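Local coordinates for imelysin-like protein (Psychrobacter arcticus, PDB 3PF0) that is of unknown function but belongs to the imelysin-like (peptidase M75) family and has been proposed to be a metalloendopeptidase, at residues A[266-272]-A[318-322]; A[310-315]-A[332-337]. All blocks are in the same frame, centred on the assembly; numbering follows the deposited sequence.

Both contacts tie together the C-terminal helices of this all-helical chain, and their segments alternate along the sequence. Interaction 1 joins the start of helix 268-283 to the loop between helices 298-316 and 327-351; interaction 2 packs those two helices against each other, antiparallel. The first is partly buried and mainly polar: loop backbone groups are met by a backbone N-H, a hydroxyl, a guanidinium and one water, with a second water between side chains. The second is a buried contact between helices, without a hydrogen bond across it, made by leucine, threonine and histidine side chains. Their centres lie about 13 Å apart, and they meet where Leu-315 packs on Ile-272 and Leu-322, and Leu-333 on Met-318.

Interaction 1: A[266-272]-A[318-322]; sequences GQSRAII and MPEDL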
loop_
_atom_site.group_PDB
_atom_site.type_symbol
_atom_site.label_atom_id
_atom_site.label_comp_id
_atom_site.label_asym_id
_atom_site.label_seq_id
_atom_site.Cartn_x
_atom_site.Cartn_y
_atom_site.Cartn_z
ATOM N N GLY A 266 -7.536 0.322 14.456
ATOM C CA GLY A 266 -8.444 1.458 14.342
ATOM C C GLY A 266 -7.737 2.637 13.708
ATOM O O GLY A 266 -7.939 3.785 14.116
ATOM N N GLN A 267 -6.878 2.352 12.712
ATOM C CA GLN A 267 -6.097 3.387 12.038
ATOM C C GLN A 267 -6.352 3.399 10.515
ATOM O O GLN A 267 -5.415 3.596 9.744
ATOM C CB GLN A 267 -4.596 3.196 12.355
ATOM C CG GLN A 267 -4.226 3.395 13.839
ATOM C CD GLN A 267 -4.383 4.826 14.329
ATOM O OE1 GLN A 267 -4.436 5.787 13.549
ATOM N NE2 GLN A 267 -4.458 5.000 15.648
ATOM N N SER A 268 -7.619 3.229 10.083
ATOM C CA SER A 268 -7.942 3.211 8.648
ATOM C C SER A 268 -7.675 4.546 7.963
ATOM O O SER A 268 -7.242 4.530 6.817
ATOM C CB SER A 268 -9.379 2.770 8.381
ATOM O OG SER A 268 -10.302 3.284 9.324
ATOM N N ARG A 269 -7.931 5.688 8.642
ATOM C CA ARG A 269 -7.691 7.027 8.085
ATOM C C ARG A 269 -6.211 7.196 7.674
ATOM O O ARG A 269 -5.948 7.715 6.595
ATOM C CB ARG A 269 -8.112 8.126 9.071
ATOM C CG ARG A 269 -8.138 9.533 8.441
ATOM C CD ARG A 269 -8.383 10.634 9.458
ATOM N NE ARG A 269 -7.244 10.833 10.357
ATOM C CZ ARG A 269 -7.319 11.445 11.537
ATOM N NH1 ARG A 269 -8.476 11.933 11.967
ATOM N NH2 ARG A 269 -6.240 11.573 12.294
ATOM N N ALA A 270 -5.270 6.711 8.506
ATOM C CA ALA A 270 -3.833 6.766 8.241
ATOM C C ALA A 270 -3.437 5.944 7.001
ATOM O O ALA A 270 -2.545 6.362 6.265
ATOM C CB ALA A 270 -3.054 6.283 9.455
ATOM N N ILE A 271 -4.103 4.791 6.764
ATOM C CA ILE A 271 -3.818 3.933 5.605
ATOM C C ILE A 271 -4.330 4.607 4.315
ATOM O O ILE A 271 -3.578 4.688 3.348
ATOM C CB ILE A 271 -4.377 2.486 5.784
ATOM C CG1 ILE A 271 -3.903 1.845 7.122
ATOM C CG2 ILE A 271 -4.016 1.589 4.589
ATOM C CD1 ILE A 271 -2.319 1.843 7.372
ATOM N N ILE A 272 -5.578 5.129 4.320
ATOM C CA ILE A 272 -6.177 5.797 3.152
ATOM C C ILE A 272 -5.372 7.071 2.794
ATOM O O ILE A 272 -5.120 7.316 1.619
ATOM C CB ILE A 272 -7.697 6.077 3.366
ATOM C CG1 ILE A 272 -8.487 4.763 3.656
ATOM C CG2 ILE A 272 -8.324 6.849 2.190
ATOM C CD1 ILE A 272 -8.343 3.570 2.627
HETATM N N MSE A 318 -12.329 13.588 9.105
HETATM C CA MSE A 318 -12.971 12.324 9.495
HETATM C C MSE A 318 -12.220 11.693 10.701
HETATM O O MSE A 318 -11.081 12.092 10.950
HETATM C CB MSE A 318 -13.003 11.358 8.298
HETATM C CG MSE A 318 -13.968 11.788 7.209
HETATM SE SE MSE A 318 -13.944 10.608 5.646
HETATM C CE MSE A 318 -14.995 9.109 6.299
ATOM N N PRO A 319 -12.807 10.730 11.464
ATOM C CA PRO A 319 -12.074 10.160 12.618
ATOM C C PRO A 319 -10.940 9.206 12.213
ATOM O O PRO A 319 -10.839 8.830 11.041
ATOM C CB PRO A 319 -13.170 9.414 13.398
ATOM C CG PRO A 319 -14.477 9.850 12.793
ATOM C CD PRO A 319 -14.158 10.148 11.369
ATOM N N GLU A 320 -10.069 8.828 13.191
ATOM C CA GLU A 320 -8.937 7.897 13.007
ATOM C C GLU A 320 -9.403 6.576 12.423
ATOM O O GLU A 320 -8.721 6.005 11.575
ATOM C CB GLU A 320 -8.210 7.640 14.329
ATOM C CG GLU A 320 -7.293 8.766 14.766
ATOM C CD GLU A 320 -6.392 8.433 15.938
ATOM O OE1 GLU A 320 -6.731 7.521 16.730
ATOM O OE2 GLU A 320 -5.340 9.099 16.065
ATOM N N ASP A 321 -10.572 6.095 12.891
ATOM C CA ASP A 321 -11.248 4.898 12.398
ATOM C C ASP A 321 -12.415 5.389 11.550
ATOM O O ASP A 321 -13.376 5.952 12.089
ATOM C CB ASP A 321 -11.706 4.006 13.571
ATOM C CG ASP A 321 -12.287 2.654 13.192
ATOM O OD1 ASP A 321 -12.656 2.470 12.011
ATOM O OD2 ASP A 321 -12.414 1.796 14.084
ATOM N N LEU A 322 -12.317 5.207 10.220
ATOM C CA LEU A 322 -13.331 5.670 9.259
ATOM C C LEU A 322 -14.693 5.009 9.471
ATOM O O LEU A 322 -15.702 5.570 9.048
ATOM C CB LEU A 322 -12.863 5.469 7.804
ATOM C CG LEU A 322 -11.565 6.210 7.391
ATOM C CD1 LEU A 322 -11.183 5.887 5.969
ATOM C CD2 LEU A 322 -11.687 7.720 7.566
HETATM O O HOH W 1 -5.971 6.770 11.549
HETATM O O HOH W 2 -9.779 1.295 11.145
#
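Arg-269, Glu-320 and Leu-322 bury the most surface where the first turn of helix 268-283 receives the loop that links two later helices of this all-helical fold. Gln-267 is the N-cap, and two N-H groups of the first turn are met at Glu-320 O: Arg-269 N directly, at 3.1 Å, and Ala-270 N through water 1, which also donates to Gln-267 OE1. Arginine suits its place because its long chain follows the loop backbone. CG stands anti to the backbone N (chi1 -169°) and the chain bends at chi3, bringing NH1 to Met-318 O at 2.8 Å, in both the guanidinium and the carbonyl plane. Glu-320 CA covers one guanidinium face. The exposed Glu-320 side chain runs alongside Gln-267; its OE2 is 4.6 Å from Arg-269 NH2, beyond a salt bridge and well out of the guanidinium plane, so only the charges are felt. Leu-322 turns inward, crossing Arg-269 at about a right angle, and its CD1 meets Ile-272 CG1 at 3.7 Å; Ile-246 of helix 225-250 touches both side chains. Ser-268 accepts the amide of Leu-322 on its hydroxyl, Leu-322 N to Ser-268 OG being 2.9 Å with an N-H...O angle of 161°.

Interaction 2: A[310-315]-A[332-337]; sequences DTTALL and ELYDHL
His-336 and Leu-314 meet near the loop-linked end of an antiparallel helix pair, in which helices 298-316 and 327-351 form a helical hairpin. The segment axes approach to 9.8 Å at 163° between their directions, and no hydrogen bond crosses between them. Leu-314 points toward the partner helix. Its CG, anti to the backbone N (chi1 -176°), carries the branch across, and chi2 of 73° turns CD2 in between Glu-332, Leu-333 and His-336, reaching Leu-333 N at 3.5 Å and His-336 ND1 at 3.6 Å, whereas CD1 rests against the Glu-332 carboxylate, 3.5 Å from OE2. A branched leucine suits this position, since one methyl packs on the backbone, the CB of Glu-332 and the imidazole while the other lies on the carboxylate.

Thr-311 and His-336 run alongside one another head to tail. Thr-311 OG1 lies at the edge of the imidazole and 3.5 Å from His-336 CB, but its hydrogen bond goes back to Ala-307 O in its own helix, so a polar hydroxyl can be buried here. Its CG2 turns to the apolar side, toward Leu-333 and Leu-337. Deeper still, the Leu-315 side chain passes Leu-333 at a slant, with Leu-315 CD1 3.8 Å from Leu-333 CD2, on the side where helices 225-250 and 268-283 complete the packing. At the more exposed flank, Asp-310 CB lies at the edge of the imidazole. The ring's rotation is fixed from within its own helix: His-336 ND1 donates to Glu-332 O at 2.8 Å, nearly in the ring plane, while His-336 N reaches the same oxygen from the opposite face of the carbonyl plane.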
loop_
_atom_site.group_PDB
_atom_site.type_symbol
_atom_site.label_atom_id
_atom_site.label_comp_id
_atom_site.label_asym_id
_atom_site.label_seq_id
_atom_site.Cartn_x
_atom_site.Cartn_y
_atom_site.Cartn_z
ATOM N N ASP A 310 -9.081 17.827 -2.546
ATOM C CA ASP A 310 -10.416 17.846 -1.933
ATOM C C ASP A 310 -10.667 16.565 -1.118
ATOM O O ASP A 310 -11.276 16.626 -0.043
ATOM C CB ASP A 310 -11.528 18.012 -2.996
ATOM C CG ASP A 310 -11.521 19.297 -3.815
ATOM O OD1 ASP A 310 -10.967 20.315 -3.334
ATOM O OD2 ASP A 310 -12.078 19.289 -4.937
ATOM N N THR A 311 -10.205 15.409 -1.643
ATOM C CA THR A 311 -10.344 14.097 -1.005
ATOM C C THR A 311 -9.508 14.078 0.278
ATOM O O THR A 311 -9.996 13.617 1.310
ATOM C CB THR A 311 -9.964 12.959 -1.987
ATOM O OG1 THR A 311 -10.599 13.192 -3.247
ATOM C CG2 THR A 311 -10.382 11.581 -1.479
ATOM N N THR A 312 -8.272 14.617 0.214
ATOM C CA THR A 312 -7.333 14.711 1.338
ATOM C C THR A 312 -7.932 15.620 2.445
ATOM O O THR A 312 -7.884 15.257 3.624
ATOM C CB THR A 312 -5.953 15.192 0.838
ATOM O OG1 THR A 312 -5.498 14.296 -0.179
ATOM C CG2 THR A 312 -4.903 15.253 1.950
ATOM N N ALA A 313 -8.525 16.764 2.052
ATOM C CA ALA A 313 -9.168 17.699 2.978
ATOM C C ALA A 313 -10.400 17.059 3.641
ATOM O O ALA A 313 -10.629 17.268 4.833
ATOM C CB ALA A 313 -9.554 18.980 2.250
ATOM N N LEU A 314 -11.169 16.252 2.884
ATOM C CA LEU A 314 -12.340 15.554 3.421
ATOM C C LEU A 314 -11.915 14.455 4.409
ATOM O O LEU A 314 -12.524 14.312 5.465
ATOM C CB LEU A 314 -13.183 14.961 2.278
ATOM C CG LEU A 314 -14.495 14.268 2.653
ATOM C CD1 LEU A 314 -15.563 15.272 3.075
ATOM C CD2 LEU A 314 -14.997 13.441 1.505
ATOM N N LEU A 315 -10.848 13.711 4.078
ATOM C CA LEU A 315 -10.339 12.636 4.918
ATOM C C LEU A 315 -9.803 13.173 6.253
ATOM O O LEU A 315 -10.033 12.544 7.285
ATOM C CB LEU A 315 -9.257 11.868 4.159
ATOM C CG LEU A 315 -8.831 10.506 4.706
ATOM C CD1 LEU A 315 -9.913 9.453 4.497
ATOM C CD2 LEU A 315 -7.592 10.054 4.022
ATOM N N GLU A 332 -19.504 10.480 0.860
ATOM C CA GLU A 332 -18.761 11.607 0.288
ATOM C C GLU A 332 -17.333 11.183 -0.080
ATOM O O GLU A 332 -16.835 11.540 -1.154
ATOM C CB GLU A 332 -18.710 12.750 1.299
ATOM C CG GLU A 332 -19.462 13.996 0.885
ATOM C CD GLU A 332 -19.101 15.194 1.737
ATOM O OE1 GLU A 332 -19.468 15.212 2.936
ATOM O OE2 GLU A 332 -18.402 16.095 1.219
ATOM N N LEU A 333 -16.679 10.412 0.819
ATOM C CA LEU A 333 -15.328 9.903 0.608
ATOM C C LEU A 333 -15.309 8.961 -0.593
ATOM O O LEU A 333 -14.426 9.096 -1.445
ATOM C CB LEU A 333 -14.770 9.215 1.874
ATOM C CG LEU A 333 -13.373 8.558 1.750
ATOM C CD1 LEU A 333 -12.290 9.572 1.343
ATOM C CD2 LEU A 333 -12.982 7.869 3.034
ATOM N N TYR A 334 -16.299 8.045 -0.683
ATOM C CA TYR A 334 -16.421 7.108 -1.801
ATOM C C TYR A 334 -16.633 7.861 -3.102
ATOM O O TYR A 334 -15.975 7.544 -4.084
ATOM C CB TYR A 334 -17.558 6.091 -1.580
ATOM C CG TYR A 334 -17.766 5.182 -2.775
ATOM C CD1 TYR A 334 -16.862 4.165 -3.067
ATOM C CD2 TYR A 334 -18.831 5.380 -3.648
ATOM C CE1 TYR A 334 -17.018 3.360 -4.193
ATOM C CE2 TYR A 334 -18.994 4.584 -4.780
ATOM C CZ TYR A 334 -18.085 3.576 -5.049
ATOM O OH TYR A 334 -18.253 2.775 -6.151
ATOM N N ASP A 335 -17.540 8.856 -3.104
ATOM C CA ASP A 335 -17.870 9.696 -4.262
ATOM C C ASP A 335 -16.633 10.460 -4.772
ATOM O O ASP A 335 -16.418 10.513 -5.985
ATOM C CB ASP A 335 -19.015 10.661 -3.921
ATOM C CG ASP A 335 -20.398 10.018 -3.848
ATOM O OD1 ASP A 335 -20.533 8.836 -4.251
ATOM O OD2 ASP A 335 -21.353 10.709 -3.421
ATOM N N HIS A 336 -15.796 10.994 -3.846
ATOM C CA HIS A 336 -14.556 11.693 -4.178
ATOM C C HIS A 336 -13.567 10.725 -4.842
ATOM O O HIS A 336 -12.924 11.099 -5.825
ATOM C CB HIS A 336 -13.926 12.329 -2.921
ATOM C CG HIS A 336 -14.426 13.708 -2.619
ATOM N ND1 HIS A 336 -15.639 13.914 -1.987
ATOM C CD2 HIS A 336 -13.855 14.907 -2.870
ATOM C CE1 HIS A 336 -15.772 15.227 -1.881
ATOM N NE2 HIS A 336 -14.718 15.864 -2.391
ATOM N N LEU A 337 -13.470 9.476 -4.321
ATOM C CA LEU A 337 -12.570 8.438 -4.855
ATOM C C LEU A 337 -13.027 7.968 -6.241
ATOM O O LEU A 337 -12.185 7.690 -7.103
ATOM C CB LEU A 337 -12.452 7.232 -3.898
ATOM C CG LEU A 337 -11.692 7.462 -2.589
ATOM C CD1 LEU A 337 -11.860 6.288 -1.647
ATOM C CD2 LEU A 337 -10.201 7.770 -2.830
#